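Local coordinates for probable protein phosphatase 2C 50 (Oryza sativa subsp. japonica, PDB 5ZCG) that probably removes phosphate groups from phosphoserine and phosphothreonine residues of other proteins, as a magnesium-dependent phosphatase of the PP2C family, at residues Ala264-Gln267 with Ile268-His272; Asn70-Arg73 with Glu74-Val78. The protein carries 5 engineered substitutions. One frame throughout, in Å; residues are numbered along the deposited sequence.

Contact 1: Ala264-Gln267 with Ile268-His272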
loop_
_atom_site.group_PDB
_atom_site.type_symbol
_atom_site.label_atom_id
_atom_site.label_comp_id
_atom_site.label_asym_id
_atom_site.label_seq_id
_atom_site.Cartn_x
_atom_site.Cartn_y
_atom_site.Cartn_z
ATOM N N ALA A 264 18.143 -15.644 -11.482
ATOM C CA ALA A 264 17.857 -14.802 -12.641
ATOM C C ALA A 264 19.011 -14.817 -13.633
ATOM O O ALA A 264 18.809 -15.024 -14.841
ATOM C CB ALA A 264 17.551 -13.369 -12.188
ATOM N N ARG A 265 20.235 -14.598 -13.142
ATOM C CA ARG A 265 21.380 -14.544 -14.048
ATOM C C ARG A 265 21.614 -15.883 -14.743
ATOM O O ARG A 265 21.830 -15.930 -15.970
ATOM C CB ARG A 265 22.619 -14.102 -13.268
ATOM C CG ARG A 265 23.937 -14.521 -13.891
ATOM C CD ARG A 265 25.109 -14.211 -12.972
ATOM N NE ARG A 265 26.386 -14.427 -13.648
ATOM C CZ ARG A 265 26.964 -15.615 -13.789
ATOM N NH1 ARG A 265 26.378 -16.699 -13.297
ATOM N NH2 ARG A 265 28.125 -15.725 -14.423
ATOM N N ARG A 266 21.503 -16.985 -13.999
ATOM C CA ARG A 266 21.778 -18.276 -14.607
ATOM C C ARG A 266 20.646 -18.657 -15.571
ATOM O O ARG A 266 20.884 -19.282 -16.606
ATOM C CB ARG A 266 21.979 -19.342 -13.538
ATOM C CG ARG A 266 21.514 -20.731 -13.954
ATOM C CD ARG A 266 21.893 -21.786 -12.948
ATOM N NE ARG A 266 21.329 -21.508 -11.631
ATOM C CZ ARG A 266 20.027 -21.397 -11.371
ATOM N NH1 ARG A 266 19.121 -21.541 -12.331
ATOM N NH2 ARG A 266 19.629 -21.132 -10.141
ATOM N N GLN A 267 19.400 -18.247 -15.280
ATOM C CA GLN A 267 18.304 -18.500 -16.213
ATOM C C GLN A 267 18.514 -17.756 -17.521
ATOM O O GLN A 267 18.255 -18.305 -18.594
ATOM C CB GLN A 267 16.977 -18.114 -15.560
ATOM C CG GLN A 267 16.396 -19.218 -14.696
ATOM C CD GLN A 267 16.198 -20.513 -15.460
ATOM O OE1 GLN A 267 15.486 -20.544 -16.466
ATOM N NE2 GLN A 267 16.825 -21.591 -14.987
ATOM N N ILE A 268 18.969 -16.501 -17.461
ATOM C CA ILE A 268 19.204 -15.756 -18.699
ATOM C C ILE A 268 20.294 -16.436 -19.526
ATOM O O ILE A 268 20.125 -16.699 -20.734
ATOM C CB ILE A 268 19.556 -14.291 -18.383
ATOM C CG1 ILE A 268 18.302 -13.520 -17.934
ATOM C CG2 ILE A 268 20.208 -13.627 -19.586
ATOM C CD1 ILE A 268 18.596 -12.232 -17.167
ATOM N N LEU A 269 21.424 -16.754 -18.880
ATOM C CA LEU A 269 22.518 -17.397 -19.603
ATOM C C LEU A 269 22.094 -18.751 -20.166
ATOM O O LEU A 269 22.447 -19.100 -21.299
ATOM C CB LEU A 269 23.733 -17.554 -18.689
ATOM C CG LEU A 269 24.342 -16.263 -18.140
ATOM C CD1 LEU A 269 25.392 -16.582 -17.089
ATOM C CD2 LEU A 269 24.932 -15.417 -19.265
ATOM N N LEU A 270 21.318 -19.520 -19.394
ATOM C CA LEU A 270 20.883 -20.835 -19.848
ATOM C C LEU A 270 19.944 -20.720 -21.038
ATOM O O LEU A 270 20.014 -21.538 -21.963
ATOM C CB LEU A 270 20.207 -21.601 -18.710
ATOM C CG LEU A 270 21.089 -22.305 -17.678
ATOM C CD1 LEU A 270 20.221 -22.804 -16.533
ATOM C CD2 LEU A 270 21.881 -23.460 -18.306
ATOM N N TRP A 271 19.041 -19.734 -21.027
ATOM C CA TRP A 271 18.182 -19.559 -22.193
ATOM C C TRP A 271 19.014 -19.278 -23.431
ATOM O O TRP A 271 18.764 -19.855 -24.500
ATOM C CB TRP A 271 17.163 -18.437 -21.987
ATOM C CG TRP A 271 16.105 -18.477 -23.061
ATOM C CD1 TRP A 271 14.862 -19.035 -22.964
ATOM C CD2 TRP A 271 16.215 -17.982 -24.408
ATOM N NE1 TRP A 271 14.188 -18.906 -24.155
ATOM C CE2 TRP A 271 14.996 -18.265 -25.057
ATOM C CE3 TRP A 271 17.221 -17.317 -25.122
ATOM C CZ2 TRP A 271 14.756 -17.909 -26.386
ATOM C CZ3 TRP A 271 16.983 -16.970 -26.441
ATOM C CH2 TRP A 271 15.758 -17.264 -27.058
ATOM N N HIS A 272 20.023 -18.411 -23.310
ATOM C CA HIS A 272 20.827 -18.116 -24.494
ATOM C C HIS A 272 21.583 -19.355 -24.972
ATOM O O HIS A 272 21.667 -19.615 -26.179
ATOM C CB HIS A 272 21.795 -16.972 -24.208
ATOM C CG HIS A 272 21.146 -15.624 -24.194
ATOM N ND1 HIS A 272 20.404 -15.144 -25.252
ATOM C CD2 HIS A 272 21.121 -14.655 -23.248
ATOM C CE1 HIS A 272 19.950 -13.939 -24.958
ATOM N NE2 HIS A 272 20.372 -13.618 -23.748
#
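Leu269 lays its CD1 methyl over one face of the Arg265 guanidinium, above the centre of the group and 3.8 Å from Arg265 CZ. With CG anti to the backbone N (chi1 157°) and a chain extended from CG to NE, the arginine carries its guanidinium straight out from the helix, and Leu269 reaches back over it with CD1. One residue further, Arg266 and Leu270 run side by side in the same direction, with Arg266 CG 3.6 Å from Leu270 CD1. The same methyl meets the amide end of Gln267, whose NE2 lies 3.9 Å from Leu270 CD1 because the glutamine chain folds at chi2 (-57°). Beneath these side chains the backbone is regular alpha-helix: Ile268 N, Leu269 N, Leu270 N and Trp271 N each donate to the carbonyl four residues back, and the bond from Leu269 N to Arg265 O is nearly straight at 173° and 3.1 Å long. The helix, 257-274, packs on the five-stranded sheet of the PP2C beta-sandwich, whose two antiparallel sheets are flanked by helices; Ala264 faces Cys243 and Ile245 of strand 241-247, whereas Ile268 presses on Val317 and Asp319 of strand 313-319. Helix 291-306 lies along another flank, where Gln267 touches Ala296 and Tyr299 and Trp271 packs on Pro291 and Ala292.

Contact 2: Asn70-Arg73 with Glu74-Val78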
loop_
_atom_site.group_PDB
_atom_site.type_symbol
_atom_site.label_atom_id
_atom_site.label_comp_id
_atom_site.label_asym_id
_atom_site.label_seq_id
_atom_site.Cartn_x
_atom_site.Cartn_y
_atom_site.Cartn_z
ATOM N N ASN A 70 -3.106 -0.206 -9.887
ATOM C CA ASN A 70 -3.367 0.018 -11.306
ATOM C C ASN A 70 -3.212 1.485 -11.672
ATOM O O ASN A 70 -2.682 1.814 -12.747
ATOM C CB ASN A 70 -4.772 -0.466 -11.663
ATOM C CG ASN A 70 -4.885 -1.975 -11.652
ATOM O OD1 ASN A 70 -3.880 -2.681 -11.693
ATOM N ND2 ASN A 70 -6.110 -2.476 -11.589
ATOM N N TYR A 71 -3.664 2.380 -10.793
ATOM C CA TYR A 71 -3.473 3.802 -11.044
ATOM C C TYR A 71 -1.991 4.143 -11.114
ATOM O O TYR A 71 -1.572 4.951 -11.949
ATOM C CB TYR A 71 -4.169 4.634 -9.967
ATOM C CG TYR A 71 -4.248 6.096 -10.331
ATOM C CD1 TYR A 71 -5.247 6.568 -11.174
ATOM C CD2 TYR A 71 -3.308 7.001 -9.855
ATOM C CE1 TYR A 71 -5.313 7.899 -11.522
ATOM C CE2 TYR A 71 -3.366 8.342 -10.199
ATOM C CZ TYR A 71 -4.374 8.781 -11.029
ATOM O OH TYR A 71 -4.436 10.105 -11.376
ATOM N N CYS A 72 -1.177 3.530 -10.249
ATOM C CA CYS A 72 0.261 3.772 -10.307
ATOM C C CYS A 72 0.832 3.280 -11.627
ATOM O O CYS A 72 1.580 4.004 -12.299
ATOM C CB CYS A 72 0.959 3.103 -9.128
ATOM S SG CYS A 72 0.697 3.939 -7.549
ATOM N N ARG A 73 0.446 2.060 -12.030
ATOM C CA ARG A 73 0.888 1.511 -13.309
ATOM C C ARG A 73 0.578 2.455 -14.465
ATOM O O ARG A 73 1.375 2.584 -15.400
ATOM C CB ARG A 73 0.237 0.144 -13.556
ATOM C CG ARG A 73 0.392 -0.362 -14.986
ATOM C CD ARG A 73 -0.499 -1.567 -15.285
ATOM N NE ARG A 73 -1.908 -1.201 -15.392
ATOM C CZ ARG A 73 -2.914 -1.951 -14.951
ATOM N NH1 ARG A 73 -2.675 -3.119 -14.367
ATOM N NH2 ARG A 73 -4.164 -1.529 -15.095
ATOM N N GLU A 74 -0.582 3.112 -14.427
ATOM C CA GLU A 74 -0.970 3.974 -15.540
ATOM C C GLU A 74 -0.431 5.399 -15.438
ATOM O O GLU A 74 -0.283 6.062 -16.471
ATOM C CB GLU A 74 -2.499 4.027 -15.666
ATOM C CG GLU A 74 -3.153 2.660 -15.828
ATOM C CD GLU A 74 -3.072 2.131 -17.253
ATOM O OE1 GLU A 74 -3.550 1.004 -17.500
ATOM O OE2 GLU A 74 -2.532 2.843 -18.126
ATOM N N ARG A 75 -0.120 5.887 -14.237
ATOM C CA ARG A 75 0.149 7.309 -14.047
ATOM C C ARG A 75 1.579 7.663 -13.668
ATOM O O ARG A 75 2.007 8.786 -13.960
ATOM C CB ARG A 75 -0.786 7.887 -12.977
ATOM C CG ARG A 75 -2.142 8.304 -13.516
ATOM C CD ARG A 75 -2.013 9.375 -14.588
ATOM N NE ARG A 75 -1.769 10.695 -14.022
ATOM C CZ ARG A 75 -1.713 11.811 -14.742
ATOM N NH1 ARG A 75 -1.886 11.758 -16.056
ATOM N NH2 ARG A 75 -1.488 12.979 -14.152
ATOM N N ILE A 76 2.307 6.791 -12.963
ATOM C CA ILE A 76 3.606 7.214 -12.448
ATOM C C ILE A 76 4.540 7.579 -13.593
ATOM O O ILE A 76 5.238 8.596 -13.533
ATOM C CB ILE A 76 4.225 6.142 -11.539
ATOM C CG1 ILE A 76 3.572 6.189 -10.158
ATOM C CG2 ILE A 76 5.730 6.372 -11.419
ATOM C CD1 ILE A 76 4.252 5.314 -9.135
ATOM N N HIS A 77 4.574 6.764 -14.651
ATOM C CA HIS A 77 5.519 7.047 -15.726
ATOM C C HIS A 77 5.157 8.329 -16.464
ATOM O O HIS A 77 6.054 9.056 -16.898
ATOM C CB HIS A 77 5.621 5.869 -16.701
ATOM C CG HIS A 77 4.426 5.685 -17.583
ATOM N ND1 HIS A 77 3.364 4.875 -17.239
ATOM C CD2 HIS A 77 4.143 6.174 -18.813
ATOM C CE1 HIS A 77 2.469 4.888 -18.211
ATOM N NE2 HIS A 77 2.917 5.670 -19.177
ATOM N N VAL A 78 3.863 8.648 -16.566
ATOM C CA VAL A 78 3.438 9.877 -17.232
ATOM C C VAL A 78 3.828 11.095 -16.400
ATOM O O VAL A 78 4.411 12.068 -16.912
ATOM C CB VAL A 78 1.918 9.845 -17.480
ATOM C CG1 VAL A 78 1.447 11.144 -18.158
ATOM C CG2 VAL A 78 1.519 8.616 -18.288
HETATM O O HOH W 1 3.884 3.992 -14.258
#
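Between Asn70-Arg73 and Glu74-Val78 the backbone of helix 67-91, which covers the sheet containing strands 18-28 and 53-63 in the PP2C beta-sandwich, departs from regular alpha-helical bonding. Glu74 N donates to Asn70 O and, weakly, to Tyr71 O as well. Arg75 N is shared between a weak bond to Tyr71 O and a bond of 3.2 Å to Cys72 O, which it meets from above the carbonyl plane. Cys72 O also receives Ile76 N in a nearly straight bond of 3.0 Å (171°). Past this point the helix is kinked: His77 N has no bond to the preceding turn and instead donates to a water, 2.9 Å away, which in turn donates to Cys72 O. Cys72 and Ile76 rest on Phe60 of strand 53-63 and on Ile217; Cys72 CB and Ile76 CD1 meet at 4.0 Å. On the flank toward helix 99-118, Arg75 places CG over a face of the Tyr71 ring, 3.7 Å from its centroid, a CH-pi contact. The two side chains run alongside each other to a shared partner, Glu117, which forms a salt bridge with Arg75 NH2 and a hydrogen bond with Tyr71 OH. Arg73, bent at chi3 (72°), turns its guanidinium edge to Glu74, the carboxylate lying nearly perpendicular to it. The hydrogen bond within their salt bridge is weak, with Arg73 NE 3.5 Å from Glu74 OE1.

From the N terminus, the chain forms strands 3-9, 18-28 and 53-63 before helix 67-91, where contact 2 spans one short run of the helix. Contact 1 follows much later, on helix 257-274, after strand 241-247. Each joins adjoining segments of a single helix, so neither closes a loop, and the two stand in series without nesting or crossing. They lie on opposite outer faces of the sandwich: contact 2 borders the sheet containing 18-28 and 53-63, contact 1 the sheet containing 241-247 and 313-319. Their centres are about 30 Å apart and their nearest atoms about 22 Å, with the two sheets between them.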